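Local atomic coordinates of fumarylacetoacetate hydrolase (Burkholderia xenovorans, PDB entry 5TI1), a protein that probably hydrolyses fumarylacetoacetate to fumarate and acetoacetate, the last step of phenylalanine and tyrosine breakdown, with the help of a bound magnesium ion. Residues 35-38 against 39-43; 100-103 against 104-108. All blocks are in the same frame, centred on the assembly; numbering follows the deposited sequence.

Contact 1: 35-38 against 39-43; sequences GDFS and IQNLP
S38 and N41 meet through the backbone, where N41 N donates to S38 O at 2.9 Å. The same oxygen accepts a hydrogen bond from a water 2.9 Å away, and that water in turn accepts from L42 N, so S38 O receives N41 N directly and L42 N through the water. S38 itself is small enough for a buried bend: OG sits between its own N and carbonyl carbon (chi1 49°) and is bound to R429 O, while CB lies 3.3 Å from Q40 OE1, the other end of that amide, Q40 NE2, being hydrogen-bonded to D20 O. Residues 38-41 form a type I beta turn, with I39 and Q40 at its corners. L42 then adopts a left-handed backbone conformation, and P43 leads into strand 44-49 of the antiparallel sheet of the N-terminal region. The side chain of N41 closes a second, wider loop back to D36. With CG anti to the backbone N (chi1 -171°), the amide is turned toward the D36 carbonyl, and ND2 donates to D36 O at 3.1 Å; the acceptor lies near the amide plane but the donor stands above the carbonyl plane. Asparagine suits this place because its short side chain carries an NH2 with two hydrogens to give, and ND2 is also hydrogen-bonded to G431 O. F37 runs alongside N41 in the same direction, ring and amide planes 27° apart, so that ND2 meets the ring edge 3.7 Å from CD1. The same CD1 touches P43 CG at 3.9 Å, the two side chains crossing at about a right angle. F37 also packs edge-to-face with W289 of strand 284-292.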
loop_
_atom_site.group_PDB
_atom_site.type_symbol
_atom_site.label_atom_id
_atom_site.label_comp_id
_atom_site.label_asym_id
_atom_site.label_seq_id
_atom_site.Cartn_x
_atom_site.Cartn_y
_atom_site.Cartn_z
ATOM N N GLY B 35 -20.162 28.711 5.858
ATOM C CA GLY B 35 -20.168 27.542 5.008
ATOM C C GLY B 35 -18.772 27.170 4.546
ATOM O O GLY B 35 -17.894 28.021 4.375
ATOM N N ASP B 36 -18.569 25.869 4.333
ATOM C CA ASP B 36 -17.255 25.384 3.923
ATOM C C ASP B 36 -16.938 25.744 2.475
ATOM O O ASP B 36 -15.767 25.949 2.131
ATOM C CB ASP B 36 -17.168 23.862 4.102
ATOM C CG ASP B 36 -16.955 23.449 5.552
ATOM O OD1 ASP B 36 -16.319 24.208 6.317
ATOM O OD2 ASP B 36 -17.426 22.359 5.933
ATOM N N PHE B 37 -17.952 25.827 1.619
ATOM C CA PHE B 37 -17.717 25.838 0.184
ATOM C C PHE B 37 -17.926 27.221 -0.425
ATOM O O PHE B 37 -18.746 27.415 -1.329
ATOM C CB PHE B 37 -18.594 24.763 -0.443
ATOM C CG PHE B 37 -18.419 23.423 0.224
ATOM C CD1 PHE B 37 -17.154 22.855 0.320
ATOM C CD2 PHE B 37 -19.495 22.763 0.806
ATOM C CE1 PHE B 37 -16.970 21.637 0.956
ATOM C CE2 PHE B 37 -19.320 21.537 1.443
ATOM C CZ PHE B 37 -18.057 20.974 1.513
ATOM N N SER B 38 -17.165 28.184 0.082
ATOM C CA SER B 38 -17.108 29.526 -0.479
ATOM C C SER B 38 -16.608 29.474 -1.917
ATOM O O SER B 38 -15.979 28.506 -2.346
ATOM C CB SER B 38 -16.165 30.391 0.351
ATOM O OG SER B 38 -14.942 29.681 0.553
ATOM N N ILE B 39 -16.854 30.556 -2.663
ATOM C CA ILE B 39 -16.310 30.618 -4.018
ATOM C C ILE B 39 -14.790 30.572 -3.991
ATOM O O ILE B 39 -14.158 30.263 -5.007
ATOM C CB ILE B 39 -16.822 31.873 -4.760
ATOM C CG1 ILE B 39 -16.685 31.697 -6.275
ATOM C CG2 ILE B 39 -16.093 33.110 -4.276
ATOM C CD1 ILE B 39 -17.132 32.907 -7.082
ATOM N N GLN B 40 -14.181 30.858 -2.838
ATOM C CA GLN B 40 -12.733 30.790 -2.708
ATOM C C GLN B 40 -12.225 29.361 -2.565
ATOM O O GLN B 40 -11.020 29.126 -2.717
ATOM C CB GLN B 40 -12.271 31.626 -1.507
ATOM C CG GLN B 40 -12.369 33.142 -1.703
ATOM C CD GLN B 40 -13.764 33.692 -1.473
ATOM O OE1 GLN B 40 -14.678 32.959 -1.088
ATOM N NE2 GLN B 40 -13.932 34.997 -1.696
ATOM N N ASN B 41 -13.108 28.407 -2.281
ATOM C CA ASN B 41 -12.685 27.036 -2.034
ATOM C C ASN B 41 -12.532 26.282 -3.347
ATOM O O ASN B 41 -11.410 26.094 -3.836
ATOM C CB ASN B 41 -13.677 26.330 -1.106
ATOM C CG ASN B 41 -13.167 24.975 -0.640
ATOM O OD1 ASN B 41 -12.173 24.462 -1.151
ATOM N ND2 ASN B 41 -13.843 24.397 0.338
ATOM N N LEU B 42 -13.657 25.851 -3.922
ATOM C CA LEU B 42 -13.695 25.076 -5.157
ATOM C C LEU B 42 -12.936 23.756 -4.995
ATOM O O LEU B 42 -11.936 23.515 -5.692
ATOM C CB LEU B 42 -13.129 25.902 -6.316
ATOM C CG LEU B 42 -13.736 27.304 -6.428
ATOM C CD1 LEU B 42 -13.128 28.087 -7.589
ATOM C CD2 LEU B 42 -15.252 27.220 -6.556
ATOM N N PRO B 43 -13.374 22.879 -4.096
ATOM C CA PRO B 43 -12.706 21.586 -3.943
ATOM C C PRO B 43 -13.223 20.581 -4.961
ATOM O O PRO B 43 -14.311 20.727 -5.517
ATOM C CB PRO B 43 -13.086 21.167 -2.522
ATOM C CG PRO B 43 -14.495 21.720 -2.368
ATOM C CD PRO B 43 -14.532 23.010 -3.186
HETATM O O HOH W 1 -16.392 25.673 -3.044
#

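Contact 2: 100-103 against 104-108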
loop_
_atom_site.group_PDB
_atom_site.type_symbol
_atom_site.label_atom_id
_atom_site.label_comp_id
_atom_site.label_asym_id
_atom_site.label_seq_id
_atom_site.Cartn_x
_atom_site.Cartn_y
_atom_site.Cartn_z
ATOM N N LEU B 100 -3.046 15.552 -15.055
ATOM C CA LEU B 100 -2.858 16.601 -16.048
ATOM C C LEU B 100 -1.900 17.685 -15.580
ATOM O O LEU B 100 -1.422 18.468 -16.405
ATOM C CB LEU B 100 -4.202 17.227 -16.416
ATOM C CG LEU B 100 -5.138 16.356 -17.242
ATOM C CD1 LEU B 100 -6.372 17.160 -17.602
ATOM C CD2 LEU B 100 -4.406 15.864 -18.489
ATOM N N GLY B 101 -1.618 17.763 -14.285
ATOM C CA GLY B 101 -0.604 18.663 -13.780
ATOM C C GLY B 101 -1.179 19.984 -13.298
ATOM O O GLY B 101 -2.316 20.364 -13.594
ATOM N N ARG B 102 -0.322 20.713 -12.579
ATOM C CA ARG B 102 -0.751 21.888 -11.833
ATOM C C ARG B 102 -1.264 23.003 -12.739
ATOM O O ARG B 102 -2.176 23.739 -12.345
ATOM C CB ARG B 102 0.402 22.392 -10.965
ATOM C CG ARG B 102 -0.006 23.431 -9.949
ATOM C CD ARG B 102 1.123 23.723 -8.984
ATOM N NE ARG B 102 2.243 24.380 -9.639
ATOM C CZ ARG B 102 3.258 24.940 -8.989
ATOM N NH1 ARG B 102 4.241 25.517 -9.667
ATOM N NH2 ARG B 102 3.287 24.922 -7.661
ATOM N N ASP B 103 -0.693 23.167 -13.937
ATOM C CA ASP B 103 -1.260 24.140 -14.872
ATOM C C ASP B 103 -2.713 23.817 -15.200
ATOM O O ASP B 103 -3.526 24.730 -15.398
ATOM C CB ASP B 103 -0.437 24.197 -16.156
ATOM C CG ASP B 103 0.908 24.871 -15.959
ATOM O OD1 ASP B 103 1.151 25.408 -14.855
ATOM O OD2 ASP B 103 1.716 24.854 -16.908
ATOM N N ALA B 104 -3.064 22.533 -15.250
ATOM C CA ALA B 104 -4.451 22.160 -15.499
ATOM C C ALA B 104 -5.334 22.490 -14.301
ATOM O O ALA B 104 -6.412 23.072 -14.462
ATOM C CB ALA B 104 -4.544 20.674 -15.847
ATOM N N TRP B 105 -4.891 22.130 -13.087
ATOM C CA TRP B 105 -5.701 22.406 -11.902
ATOM C C TRP B 105 -6.022 23.889 -11.802
ATOM O O TRP B 105 -7.135 24.269 -11.414
ATOM C CB TRP B 105 -4.987 21.964 -10.622
ATOM C CG TRP B 105 -4.266 20.665 -10.690
ATOM C CD1 TRP B 105 -4.542 19.604 -11.498
ATOM C CD2 TRP B 105 -3.133 20.295 -9.908
ATOM N NE1 TRP B 105 -3.647 18.588 -11.263
ATOM C CE2 TRP B 105 -2.767 18.992 -10.293
ATOM C CE3 TRP B 105 -2.387 20.943 -8.920
ATOM C CZ2 TRP B 105 -1.681 18.328 -9.734
ATOM C CZ3 TRP B 105 -1.312 20.281 -8.360
ATOM C CH2 TRP B 105 -0.969 18.985 -8.768
ATOM N N ARG B 106 -5.056 24.741 -12.150
ATOM C CA ARG B 106 -5.253 26.176 -11.985
ATOM C C ARG B 106 -6.113 26.750 -13.099
ATOM O O ARG B 106 -6.985 27.584 -12.837
ATOM C CB ARG B 106 -3.901 26.878 -11.912
ATOM C CG ARG B 106 -3.114 26.494 -10.681
ATOM C CD ARG B 106 -1.768 27.200 -10.613
ATOM N NE ARG B 106 -1.127 26.964 -9.322
ATOM C CZ ARG B 106 0.041 27.477 -8.953
ATOM N NH1 ARG B 106 0.722 28.255 -9.787
ATOM N NH2 ARG B 106 0.533 27.202 -7.751
ATOM N N SER B 107 -5.890 26.313 -14.342
ATOM C CA SER B 107 -6.784 26.680 -15.437
ATOM C C SER B 107 -8.244 26.392 -15.086
ATOM O O SER B 107 -9.108 27.270 -15.196
ATOM C CB SER B 107 -6.385 25.934 -16.709
ATOM O OG SER B 107 -7.271 26.243 -17.773
ATOM N N VAL B 108 -8.538 25.157 -14.663
ATOM C CA VAL B 108 -9.909 24.815 -14.291
ATOM C C VAL B 108 -10.399 25.710 -13.159
ATOM O O VAL B 108 -11.531 26.208 -13.186
ATOM C CB VAL B 108 -10.010 23.324 -13.917
ATOM C CG1 VAL B 108 -11.369 23.024 -13.299
ATOM C CG2 VAL B 108 -9.798 22.463 -15.143
HETATM O O HOH W 2 -0.832 20.985 -16.556
#
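A first torsion of -41° in W105, which places CG beside its own backbone N, turns the indole back over the peptide that starts the helix, while R102 sends CG anti to its N and bends at chi3 (67°) to lay its guanidinium beside the extended R106. R102 CA sits over the face of the indole, 3.6 Å from the centroid of its six-membered ring in a CH-pi contact, and R102 CG touches W105 CE3 at 3.6 Å. G101 is the N-cap of helix 102-116: its O accepts W105 N at 3.2 Å and, more weakly, A104 N. Its positive phi would jam a beta carbon against the preceding carbonyl, so glycine fits where helix 95-99 gives way to the next. W105 NE1 binds I98 O, joining the two helices across that junction. Before the cap, L100 CB packs on A104 CB at 3.5 Å, a fit that suits the small methyl. One turn along the helix, the guanidiniums of R102 and R106 are stacked, centres 4.1 Å apart and planes 21° from parallel. R106 NE forms a salt bridge with D294, which probably offsets part of the repulsion between the two positive charges and lets the flat groups profit from stacking.

Overall arrangement
Contact 1 comes first along the chain, in the loop before strand 44-49, and contact 2 follows at the start of helix 102-116; their centres are 18 Å apart and their nearest atoms about 6 Å, without touching. The helix joins them: further along it, R109 donates to the carbonyls of Q40 and N41, and L116 meets the side chains of I39 and L42. Both contacts also touch the mixed sheet that contains strands 252-263 and 284-292, contact 1 through W289 and V291 and contact 2 through F253. They thus lie where the N-terminal region meets the sheet whose strands supply magnesium ligands, away from the metal site itself.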